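Local structure of DNA repair protein RAD7 (5ZB2) at residues L63-L68 and S85-D90; Q108-L113 and L131-P136. The protein takes part in global genome nucleotide excision repair, removing damage from nontranscribed DNA as a component of the global genome repair complex, and binds ELC1. All blocks are in the same frame, centred on the assembly; numbering follows the deposited sequence.

Contact 1: L63-L68 and S85-D90; sequences LNDHTL and SKISFD. With 9FO (3,6,9,12,15,18,21,24,27,30,33,36,39,42,45,48,51,54,57-nonadecaoxanonapentacontane-1,59-diol), chain K.
Asp65 joins the two segments through both oxygens of its carboxylate, which meet a backbone N-H and a hydroxyl of Ser88. Ser88 OG donates to the syn lone pair of Asp65 OD2 at 2.6 Å, while Ser88 N reaches Asp65 OD1 at 3.1 Å, also on the syn side but 27° out of the carboxylate plane. With CG anti to its own carbonyl carbon, chi1 of -73° brings the carboxylate nearer to 85-90 than the direction of CB would suggest. Replacing Asp65 by alanine takes away the acceptor of both bonds, and Ser88 N-H and OG are likely to lose their link to 63-68.

Two waters link the backbones: water 1 accepts from Lys86 N and donates to Leu63 O, and water 2 accepts from Asp65 N and donates to Lys86 O at 2.7 Å.

This C-terminal part of Rad7 forms a leucine-rich repeat solenoid, and both segments lie near the start of the repeats, one before strand 78-81 and one leading into helix 89-98. Ser88 is the N-cap of that helix, its OG also accepting from Gly91 N and weakly from Asp90 N. Asn64 forms an Asx motif, OD1 accepting from Thr67 N at 3.0 Å.

Apolar contact comes from Ile87, whose CD1 lies 3.9 Å from Leu63 CD2; both side chains also touch Phe81. Lys86 lays its CB 3.5 Å from Leu63 O before its extended chain carries NZ to the carbonyl of Arg61. The polyether 9FO passes beside the acidic side chains, its CBV 3.3 Å from Asp65 OD2 and its CBF 3.4 Å from Asp90 CG.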
# COMPACT_ATOMS: atom_id res chain seq x y z
N LEU A 63 -18.62 -4.99 -1.88
CA LEU A 63 -17.59 -4.60 -0.93
C LEU A 63 -16.23 -4.68 -1.61
O LEU A 63 -15.83 -5.75 -2.09
CB LEU A 63 -17.64 -5.50 0.31
CG LEU A 63 -16.82 -5.04 1.52
CD1 LEU A 63 -17.32 -3.70 2.05
CD2 LEU A 63 -16.86 -6.09 2.61
N ASN A 64 -15.54 -3.55 -1.68
CA ASN A 64 -14.25 -3.47 -2.36
C ASN A 64 -13.49 -2.28 -1.77
O ASN A 64 -13.94 -1.64 -0.83
CB ASN A 64 -14.45 -3.35 -3.88
CG ASN A 64 -15.28 -2.15 -4.28
OD1 ASN A 64 -15.12 -1.06 -3.73
ND2 ASN A 64 -16.18 -2.34 -5.23
N ASP A 65 -12.31 -2.01 -2.34
CA ASP A 65 -11.47 -0.94 -1.80
C ASP A 65 -12.16 0.41 -1.89
O ASP A 65 -11.89 1.30 -1.07
CB ASP A 65 -10.13 -0.89 -2.54
CG ASP A 65 -9.21 -2.04 -2.18
OD1 ASP A 65 -9.55 -2.84 -1.28
OD2 ASP A 65 -8.12 -2.13 -2.79
N HIS A 66 -13.04 0.58 -2.87
CA HIS A 66 -13.75 1.85 -3.05
C HIS A 66 -14.78 2.05 -1.95
O HIS A 66 -14.74 3.03 -1.21
CB HIS A 66 -14.39 1.87 -4.44
CG HIS A 66 -14.89 3.21 -4.88
ND1 HIS A 66 -14.06 4.31 -5.00
CD2 HIS A 66 -16.12 3.62 -5.26
CE1 HIS A 66 -14.76 5.34 -5.42
NE2 HIS A 66 -16.02 4.96 -5.59
N THR A 67 -15.72 1.11 -1.82
CA THR A 67 -16.76 1.21 -0.81
C THR A 67 -16.23 1.00 0.60
O THR A 67 -16.88 1.42 1.56
CB THR A 67 -17.88 0.20 -1.09
OG1 THR A 67 -17.32 -1.12 -1.18
CG2 THR A 67 -18.58 0.53 -2.39
N LEU A 68 -15.07 0.36 0.74
CA LEU A 68 -14.45 0.19 2.05
C LEU A 68 -14.33 1.51 2.80
O LEU A 68 -14.32 1.52 4.03
CB LEU A 68 -13.07 -0.45 1.89
CG LEU A 68 -12.22 -0.57 3.16
CD1 LEU A 68 -12.88 -1.50 4.17
CD2 LEU A 68 -10.82 -1.06 2.81
N SER A 85 -13.88 -10.79 -0.93
CA SER A 85 -13.12 -11.30 -2.06
C SER A 85 -12.44 -10.18 -2.85
O SER A 85 -11.31 -10.34 -3.31
CB SER A 85 -14.03 -12.12 -2.98
OG SER A 85 -14.39 -13.34 -2.36
N LYS A 86 -13.12 -9.05 -3.01
CA LYS A 86 -12.62 -7.96 -3.84
C LYS A 86 -11.74 -6.96 -3.09
O LYS A 86 -11.23 -6.03 -3.71
CB LYS A 86 -13.80 -7.22 -4.49
CG LYS A 86 -14.62 -8.09 -5.43
CD LYS A 86 -15.77 -7.31 -6.06
CE LYS A 86 -16.54 -8.17 -7.05
NZ LYS A 86 -17.61 -7.39 -7.74
N ILE A 87 -11.56 -7.13 -1.78
CA ILE A 87 -10.69 -6.24 -1.01
C ILE A 87 -9.24 -6.66 -1.21
O ILE A 87 -8.88 -7.82 -0.99
CB ILE A 87 -11.07 -6.28 0.48
CG1 ILE A 87 -12.47 -5.69 0.68
CG2 ILE A 87 -10.03 -5.53 1.34
CD1 ILE A 87 -13.04 -5.90 2.08
N SER A 88 -8.40 -5.71 -1.62
CA SER A 88 -7.01 -6.00 -1.91
C SER A 88 -6.19 -6.01 -0.63
O SER A 88 -6.66 -5.65 0.45
CB SER A 88 -6.43 -4.98 -2.88
OG SER A 88 -6.17 -3.75 -2.21
N PHE A 89 -4.92 -6.42 -0.75
CA PHE A 89 -4.03 -6.41 0.40
C PHE A 89 -3.85 -5.00 0.94
O PHE A 89 -3.70 -4.81 2.16
CB PHE A 89 -2.68 -7.03 0.05
CG PHE A 89 -1.81 -6.16 -0.81
CD1 PHE A 89 -2.04 -6.03 -2.16
CD2 PHE A 89 -0.73 -5.48 -0.25
CE1 PHE A 89 -1.23 -5.24 -2.95
CE2 PHE A 89 0.08 -4.68 -1.04
CZ PHE A 89 -0.17 -4.56 -2.39
N ASP A 90 -3.89 -3.99 0.07
CA ASP A 90 -3.82 -2.60 0.53
C ASP A 90 -5.10 -2.20 1.25
O ASP A 90 -5.07 -1.43 2.21
CB ASP A 90 -3.55 -1.66 -0.64
CG ASP A 90 -2.08 -1.59 -1.01
OD1 ASP A 90 -1.23 -1.93 -0.16
OD2 ASP A 90 -1.77 -1.18 -2.15
OAA 9FO K . 6.83 4.76 8.40
CAB 9FO K . 5.53 5.24 8.23
CAC 9FO K . 5.56 6.50 7.36
OAD 9FO K . 4.38 7.23 7.53
CAE 9FO K . 3.26 6.71 6.87
CAF 9FO K . 2.00 7.35 7.45
OAG 9FO K . 0.93 6.46 7.33
CAH 9FO K . 0.90 5.46 8.31
CAI 9FO K . 0.50 4.15 7.64
OAJ 9FO K . 1.64 3.57 7.09
CAK 9FO K . 1.44 2.95 5.85
CAL 9FO K . 2.79 2.68 5.20
OAM 9FO K . 2.74 3.05 3.85
CAN 9FO K . 3.91 3.63 3.37
CAO 9FO K . 3.96 5.08 3.81
OAP 9FO K . 4.02 5.91 2.68
CAQ 9FO K . 3.85 7.27 2.97
CAR 9FO K . 2.37 7.55 3.17
OAS 9FO K . 2.12 8.92 3.12
CAT 9FO K . 1.11 9.35 3.98
CAU 9FO K . -0.24 8.75 3.58
OAV 9FO K . -0.77 8.06 4.67
CAW 9FO K . -1.93 7.33 4.38
CAX 9FO K . -2.36 6.54 5.61
OAY 9FO K . -1.96 5.20 5.49
CAZ 9FO K . -2.76 4.42 4.64
CBA 9FO K . -2.38 2.95 4.82
OBB 9FO K . -2.03 2.38 3.59
CBC 9FO K . -0.67 2.38 3.28
CBD 9FO K . -0.45 1.52 2.04
OBE 9FO K . -0.73 2.28 0.91
CBF 9FO K . -1.48 1.59 -0.04
CBG 9FO K . -1.66 2.46 -1.28
OBH 9FO K . -1.41 3.80 -0.94
CBI 9FO K . -2.07 4.75 -1.74
CBJ 9FO K . -2.21 6.06 -0.98
OBK 9FO K . -3.49 6.58 -1.22
CBL 9FO K . -4.15 7.11 -0.10
CBM 9FO K . -5.65 7.09 -0.35
OBN 9FO K . -6.33 7.38 0.84
CBO 9FO K . -6.71 6.25 1.58
CBP 9FO K . -7.99 5.65 1.01
OBQ 9FO K . -7.99 4.28 1.32
CBR 9FO K . -8.71 3.45 0.45
CBS 9FO K . -8.08 2.06 0.54
OBT 9FO K . -7.90 1.56 -0.75
CBU 9FO K . -6.79 0.71 -0.89
CBV 9FO K . -6.40 0.67 -2.36
OBW 9FO K . -5.54 1.74 -2.62
CBX 9FO K . -5.14 1.83 -3.96
CBY 9FO K . -4.55 3.22 -4.22
OBZ 9FO K . -5.36 4.20 -3.65
CCA 9FO K . -5.70 5.24 -4.53
CCB 9FO K . -6.26 6.42 -3.74
OCC 9FO K . -7.64 6.32 -3.54
CCD 9FO K . -8.10 5.24 -2.78
CCE 9FO K . -8.49 4.13 -3.75
OCF 9FO K . -9.77 3.64 -3.46
CCG 9FO K . -10.05 2.39 -4.03
CCH 9FO K . -9.67 2.37 -5.51
OCI 9FO K . -10.39 1.37 -6.17
O HOH W 1 -15.59 -8.34 -1.67
O HOH W 2 -11.04 -3.42 -4.47

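Contact 2: Q108-L113 and L131-P136; sequences QMCGQL and LNLDGP
The amides of Gln108 and Asn132 meet with their planes 85° apart. Gln108 NE2 donates to Asn132 OD1 at 2.9 Å; Asn132 OD1 lies in the amide plane of Gln108, whereas NE2 stands above the Asn132 carbonyl plane, 82° out of it, rather than on a lone pair. At the other end of the glutamine amide, OE1 comes 3.1 Å from Asp134 CB, and the amide is turned 44° from the Asp134 carboxylate. A bend at chi2 brings the glutamine amide beside Asn132 and Asp134; water 3 donates to both Gln108 OE1 and Asp134 OD2. Outside the pair, Ser106 OG also bonds Gln108 NE2, and Asn162 bonds Asp134 OD1.

The backbones pair in parallel at Gln108 and Asp134, CA to CA 4.5 Å. Just beyond, Asp134 O accepts from Cys110 N at 3.2 Å, and weakly from Met109 N. Cys110 SG packs 3.9 Å from Pro136 CB, and Leu113 CD1 approaches Leu133 CD2 at 4.1 Å, the two leucines crossing at about a right angle.

This is a step between successive turns of the leucine-rich repeat solenoid: strand 130-134 runs between strands 104-108 and 157-161, while Leu133 and Pro136 rest on Trp144 of helix 141-150.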
# COMPACT_ATOMS: atom_id res chain seq x y z
N GLN A 108 -14.59 -12.74 5.98
CA GLN A 108 -15.06 -13.94 5.31
C GLN A 108 -14.80 -13.82 3.81
O GLN A 108 -15.10 -12.79 3.20
CB GLN A 108 -16.55 -14.16 5.58
CG GLN A 108 -16.93 -14.18 7.06
CD GLN A 108 -16.36 -15.38 7.80
OE1 GLN A 108 -16.61 -16.53 7.44
NE2 GLN A 108 -15.60 -15.11 8.85
N MET A 109 -14.24 -14.88 3.22
CA MET A 109 -13.85 -14.88 1.81
C MET A 109 -12.77 -13.82 1.56
O MET A 109 -12.91 -12.95 0.70
CB MET A 109 -15.06 -14.66 0.91
CG MET A 109 -16.22 -15.63 1.19
SD MET A 109 -17.65 -15.39 0.10
CE MET A 109 -16.95 -15.87 -1.48
N CYS A 110 -11.69 -13.91 2.33
CA CYS A 110 -10.60 -12.93 2.29
C CYS A 110 -9.41 -13.48 1.49
O CYS A 110 -8.28 -13.55 1.96
CB CYS A 110 -10.18 -12.55 3.71
SG CYS A 110 -9.70 -13.96 4.78
N GLY A 111 -9.68 -13.82 0.22
CA GLY A 111 -8.69 -14.49 -0.59
C GLY A 111 -7.41 -13.70 -0.82
O GLY A 111 -6.34 -14.29 -1.01
N GLN A 112 -7.50 -12.37 -0.81
CA GLN A 112 -6.34 -11.53 -1.11
C GLN A 112 -5.54 -11.15 0.13
O GLN A 112 -4.49 -10.51 -0.01
CB GLN A 112 -6.78 -10.27 -1.85
CG GLN A 112 -7.56 -10.56 -3.12
CD GLN A 112 -7.78 -9.33 -3.98
OE1 GLN A 112 -6.85 -8.56 -4.23
NE2 GLN A 112 -9.02 -9.13 -4.43
N LEU A 113 -5.99 -11.51 1.32
CA LEU A 113 -5.23 -11.24 2.53
C LEU A 113 -3.89 -11.96 2.46
O LEU A 113 -3.84 -13.19 2.34
CB LEU A 113 -6.03 -11.69 3.75
CG LEU A 113 -5.54 -11.19 5.12
CD1 LEU A 113 -6.67 -11.20 6.12
CD2 LEU A 113 -4.38 -12.02 5.64
N LEU A 131 -10.43 -12.72 15.95
CA LEU A 131 -10.24 -12.70 14.51
C LEU A 131 -10.85 -13.96 13.90
O LEU A 131 -10.51 -15.07 14.30
CB LEU A 131 -8.76 -12.60 14.14
CG LEU A 131 -8.43 -12.34 12.67
CD1 LEU A 131 -9.00 -11.00 12.20
CD2 LEU A 131 -6.93 -12.38 12.42
N ASN A 132 -11.75 -13.76 12.93
CA ASN A 132 -12.38 -14.85 12.18
C ASN A 132 -12.04 -14.68 10.71
O ASN A 132 -12.38 -13.65 10.11
CB ASN A 132 -13.90 -14.84 12.40
CG ASN A 132 -14.60 -16.05 11.80
OD1 ASN A 132 -14.16 -16.61 10.80
ND2 ASN A 132 -15.70 -16.45 12.42
N LEU A 133 -11.38 -15.68 10.13
CA LEU A 133 -10.94 -15.63 8.74
C LEU A 133 -11.45 -16.85 8.00
O LEU A 133 -11.26 -17.99 8.45
CB LEU A 133 -9.41 -15.57 8.64
CG LEU A 133 -8.69 -14.43 9.37
CD1 LEU A 133 -7.19 -14.60 9.24
CD2 LEU A 133 -9.13 -13.07 8.86
N ASP A 134 -12.07 -16.62 6.84
CA ASP A 134 -12.59 -17.69 6.01
C ASP A 134 -11.99 -17.57 4.61
O ASP A 134 -12.35 -16.67 3.85
CB ASP A 134 -14.12 -17.63 5.94
CG ASP A 134 -14.71 -18.72 5.07
OD1 ASP A 134 -13.98 -19.67 4.73
OD2 ASP A 134 -15.90 -18.62 4.72
N GLY A 135 -11.09 -18.46 4.28
CA GLY A 135 -10.45 -18.45 3.00
C GLY A 135 -9.15 -17.70 2.84
O GLY A 135 -8.88 -17.28 1.77
N PRO A 136 -8.34 -17.53 3.88
CA PRO A 136 -7.05 -16.85 3.69
C PRO A 136 -6.03 -17.82 3.11
O PRO A 136 -5.10 -18.21 3.82
CB PRO A 136 -6.67 -16.43 5.11
CG PRO A 136 -7.35 -17.41 5.99
CD PRO A 136 -8.63 -17.79 5.30
O HOH W 3 -18.40 -17.73 5.85

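Contact 1 closes before contact 2 opens along the chain, and their centres are about 12 Å apart on the same side of the chain's centre. Residues 85-90 and 108-113 occupy successive loops after the parallel strands 78-81 and 104-108, leading into helices 89-98 and 115-124. The two contacts touch directly: Gln112 NE2 lies 2.8 Å from Ser85 O, a probable hydrogen bond, and Gln112 CB packs 3.3 Å from Ile87 O. Gln112 thus joins neighbouring loops of the leucine-rich repeat solenoid and ties contact 1 to contact 2. Contact 1 also borders the polyether and the second copy of the protein, whereas no other protein chain of the assembly touches contact 2.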